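Local coordinates for ATP-dependent Clp protease adapter protein CLPS1, chloroplastic (Arabidopsis thaliana, PDB 7D34) that acts as a small adapter that modulates the ClpC chaperone and probably selects substrates for the plastid Clp protease, at residues 6-11 and 48-53. Numbering follows the deposited sequence.
With PHE (phenylalanine), chain D.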
ATOM      1  N   ARG A   6       0.826  10.476   3.535  1.00 31.27           N
ATOM      2  CA  ARG A   6       1.112   9.049   3.534  1.00 32.44           C
ATOM      3  C   ARG A   6       2.546   8.806   3.988  1.00 27.12           C
ATOM      4  O   ARG A   6       3.470   9.490   3.532  1.00 27.11           O
ATOM      5  CB  ARG A   6       0.896   8.473   2.135  1.00 31.91           C
ATOM      6  CG  ARG A   6      -0.462   7.869   1.865  1.00 32.22           C
ATOM      7  CD  ARG A   6      -1.095   8.396   0.578  1.00 38.63           C
ATOM      8  NE  ARG A   6      -0.584   7.765  -0.644  1.00 38.06           N
ATOM      9  CZ  ARG A   6      -1.188   7.845  -1.827  1.00 38.29           C
ATOM     10  NH1 ARG A   6      -0.672   7.261  -2.885  1.00 41.43           N
ATOM     11  NH2 ARG A   6      -2.341   8.479  -1.942  1.00 38.30           N
ATOM     12  N   VAL A   7       2.716   7.877   4.933  1.00 26.95           N
ATOM     13  CA  VAL A   7       4.019   7.314   5.274  1.00 26.95           C
ATOM     14  C   VAL A   7       4.150   6.001   4.509  1.00 26.44           C
ATOM     15  O   VAL A   7       3.345   5.077   4.691  1.00 26.61           O
ATOM     16  CB  VAL A   7       4.180   7.104   6.791  1.00 30.46           C
ATOM     17  CG1 VAL A   7       5.599   6.636   7.131  1.00 29.74           C
ATOM     18  CG2 VAL A   7       3.863   8.387   7.578  1.00 31.48           C
ATOM     19  N   ILE A   8       5.158   5.933   3.654  1.00 21.51           N
ATOM     20  CA  ILE A   8       5.390   4.800   2.768  1.00 27.54           C
ATOM     21  C   ILE A   8       6.578   3.981   3.251  1.00 28.11           C
ATOM     22  O   ILE A   8       7.611   4.521   3.657  1.00 32.00           O
ATOM     23  CB  ILE A   8       5.613   5.283   1.321  1.00 28.87           C
ATOM     24  CG1 ILE A   8       4.436   6.135   0.830  1.00 26.27           C
ATOM     25  CG2 ILE A   8       5.813   4.095   0.418  1.00 28.70           C
ATOM     26  CD1 ILE A   8       3.151   5.390   0.612  1.00 27.62           C
ATOM     27  N   LEU A   9       6.418   2.657   3.185  1.00 24.04           N
ATOM     28  CA  LEU A   9       7.467   1.680   3.449  1.00 23.84           C
ATOM     29  C   LEU A   9       7.848   1.056   2.111  1.00 26.38           C
ATOM     30  O   LEU A   9       6.986   0.534   1.396  1.00 29.81           O
ATOM     31  CB  LEU A   9       6.991   0.619   4.446  1.00 24.22           C
ATOM     32  CG  LEU A   9       7.981  -0.537   4.632  1.00 25.84           C
ATOM     33  CD1 LEU A   9       9.314  -0.066   5.218  1.00 25.73           C
ATOM     34  CD2 LEU A   9       7.382  -1.653   5.459  1.00 26.70           C
ATOM     35  N   HIS A  10       9.122   1.163   1.748  1.00 28.60           N
ATOM     36  CA  HIS A  10       9.641   0.556   0.533  1.00 25.31           C
ATOM     37  C   HIS A  10      10.383  -0.744   0.837  1.00 26.81           C
ATOM     38  O   HIS A  10      11.046  -0.881   1.869  1.00 24.55           O
ATOM     39  CB  HIS A  10      10.581   1.532  -0.173  1.00 24.74           C
ATOM     40  CG  HIS A  10       9.936   2.813  -0.608  1.00 28.62           C
ATOM     41  ND1 HIS A  10       9.516   3.028  -1.902  1.00 27.36           N
ATOM     42  CD2 HIS A  10       9.654   3.951   0.074  1.00 29.23           C
ATOM     43  CE1 HIS A  10       9.007   4.243  -2.001  1.00 27.27           C
ATOM     44  NE2 HIS A  10       9.069   4.821  -0.814  1.00 30.94           N
ATOM     45  N   ASN A  11      10.261  -1.705  -0.079  1.00 26.49           N
ATOM     46  CA  ASN A  11      11.044  -2.928   0.022  1.00 26.53           C
ATOM     47  C   ASN A  11      12.539  -2.628  -0.091  1.00 25.30           C
ATOM     48  O   ASN A  11      12.961  -1.712  -0.806  1.00 26.43           O
ATOM     49  CB  ASN A  11      10.601  -3.924  -1.040  1.00 28.20           C
ATOM     50  CG  ASN A  11      11.114  -5.315  -0.763  1.00 30.11           C
ATOM     51  OD1 ASN A  11      10.936  -5.854   0.322  1.00 35.27           O
ATOM     52  ND2 ASN A  11      11.731  -5.914  -1.755  1.00 30.62           N
ATOM     53  N   LEU A  48       6.271  -1.485  -2.285  1.00 29.10           N
ATOM     54  CA  LEU A  48       5.997  -0.403  -1.344  1.00 29.53           C
ATOM     55  C   LEU A  48       4.654  -0.656  -0.680  1.00 28.44           C
ATOM     56  O   LEU A  48       3.818  -1.398  -1.198  1.00 26.71           O
ATOM     57  CB  LEU A  48       5.993   0.973  -2.022  1.00 29.56           C
ATOM     58  CG  LEU A  48       4.785   1.373  -2.871  1.00 30.73           C
ATOM     59  CD1 LEU A  48       4.852   2.869  -3.135  1.00 34.56           C
ATOM     60  CD2 LEU A  48       4.731   0.635  -4.188  1.00 29.93           C
ATOM     61  N   ALA A  49       4.460  -0.034   0.479  1.00 28.38           N
ATOM     62  CA  ALA A  49       3.201  -0.184   1.192  1.00 32.74           C
ATOM     63  C   ALA A  49       2.946   1.025   2.078  1.00 31.83           C
ATOM     64  O   ALA A  49       3.877   1.636   2.604  1.00 30.80           O
ATOM     65  CB  ALA A  49       3.176  -1.465   2.040  1.00 29.26           C
ATOM     66  N   VAL A  50       1.666   1.353   2.240  1.00 26.06           N
ATOM     67  CA  VAL A  50       1.254   2.473   3.080  1.00 30.81           C
ATOM     68  C   VAL A  50       1.302   2.016   4.531  1.00 29.63           C
ATOM     69  O   VAL A  50       0.617   1.065   4.923  1.00 33.02           O
ATOM     70  CB  VAL A  50      -0.147   2.980   2.706  1.00 29.78           C
ATOM     71  CG1 VAL A  50      -0.647   4.012   3.745  1.00 31.29           C
ATOM     72  CG2 VAL A  50      -0.108   3.513   1.266  1.00 29.42           C
ATOM     73  N   VAL A  51       2.092   2.719   5.336  1.00 28.85           N
ATOM     74  CA  VAL A  51       2.238   2.378   6.745  1.00 25.24           C
ATOM     75  C   VAL A  51       1.116   2.999   7.574  1.00 27.27           C
ATOM     76  O   VAL A  51       0.471   2.331   8.394  1.00 25.53           O
ATOM     77  CB  VAL A  51       3.608   2.845   7.256  1.00 24.22           C
ATOM     78  CG1 VAL A  51       3.686   2.600   8.749  1.00 27.93           C
ATOM     79  CG2 VAL A  51       4.686   2.132   6.523  1.00 25.09           C
ATOM     80  N   ILE A  52       0.876   4.292   7.372  1.00 25.68           N
ATOM     81  CA  ILE A  52      -0.115   5.052   8.122  1.00 28.28           C
ATOM     82  C   ILE A  52      -0.431   6.327   7.347  1.00 26.06           C
ATOM     83  O   ILE A  52       0.405   6.831   6.585  1.00 23.35           O
ATOM     84  CB  ILE A  52       0.389   5.376   9.544  1.00 30.04           C
ATOM     85  CG1 ILE A  52      -0.614   6.241  10.311  1.00 33.72           C
ATOM     86  CG2 ILE A  52       1.759   6.026   9.472  1.00 26.06           C
ATOM     87  CD1 ILE A  52      -0.515   6.067  11.830  1.00 36.77           C
ATOM     88  N   VAL A  53      -1.621   6.867   7.555  1.00 25.78           N
ATOM     89  CA  VAL A  53      -2.005   8.162   7.017  1.00 29.89           C
ATOM     90  C   VAL A  53      -2.191   9.083   8.216  1.00 31.33           C
ATOM     91  O   VAL A  53      -2.945   8.764   9.143  1.00 33.39           O
ATOM     92  CB  VAL A  53      -3.283   8.073   6.158  1.00 31.85           C
ATOM     93  CG1 VAL A  53      -3.609   9.457   5.573  1.00 30.97           C
ATOM     94  CG2 VAL A  53      -3.138   7.016   5.044  1.00 29.50           C
TER
HETATM   95  N   PHE D 202      12.372  -7.972   1.161  1.00 44.22           N
HETATM   96  CA  PHE D 202      12.930  -8.307   2.505  1.00 41.16           C
HETATM   97  C   PHE D 202      13.466  -9.742   2.532  1.00 38.68           C
HETATM   98  O   PHE D 202      12.990 -10.606   1.784  1.00 42.17           O
HETATM   99  CB  PHE D 202      11.857  -8.110   3.585  1.00 35.59           C
HETATM  100  CG  PHE D 202      11.190  -6.750   3.551  1.00 31.36           C
HETATM  101  CD1 PHE D 202      11.941  -5.586   3.665  1.00 34.15           C
HETATM  102  CD2 PHE D 202       9.812  -6.636   3.412  1.00 27.09           C
HETATM  103  CE1 PHE D 202      11.327  -4.330   3.636  1.00 32.55           C
HETATM  104  CE2 PHE D 202       9.195  -5.388   3.387  1.00 23.32           C
HETATM  105  CZ  PHE D 202       9.955  -4.234   3.501  1.00 25.39           C
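Leu9 O is gripped by two neighbouring groups of strand 48-54: Ala49 N donates to it in the carbonyl plane at 2.7 Å, although bent to 143° at the hydrogen, and Leu48 CA adds a C-H...O contact at 3.1 Å. The return bond, Leu9 N to Ala49 O, is straighter at 176°. Further along, Val7 O accepts from Val51 N (2.7 Å) while Val7 N donates to Ile52 O, so two residues face one. With helix-like backbone angles at Val51, this defines a beta bulge. It interrupts the antiparallel pairing of strand 5-10, central in the three-stranded ClpS sheet, with strand 48-54. The bulge directs the Val51 side chain toward strand 5-10, where its CG2 presses on Leu9 CB at a tight 3.5 Å. Ile39 of helix 33-46 covers both. On the other face, Ile8 CG2 meets Leu48 CD1 (3.9 Å) and also sits above one face of the His10 ring, offset toward its rim; NE2 of that ring is hydrogen-bonded to Ser74 OG. Beyond the strand end, CG of Asn11 stands anti to its N (chi1 -165°), and OD1 accepts from the amino N of the bound phenylalanine at 2.7 Å. A leucine here would probably cost that amino group one acceptor.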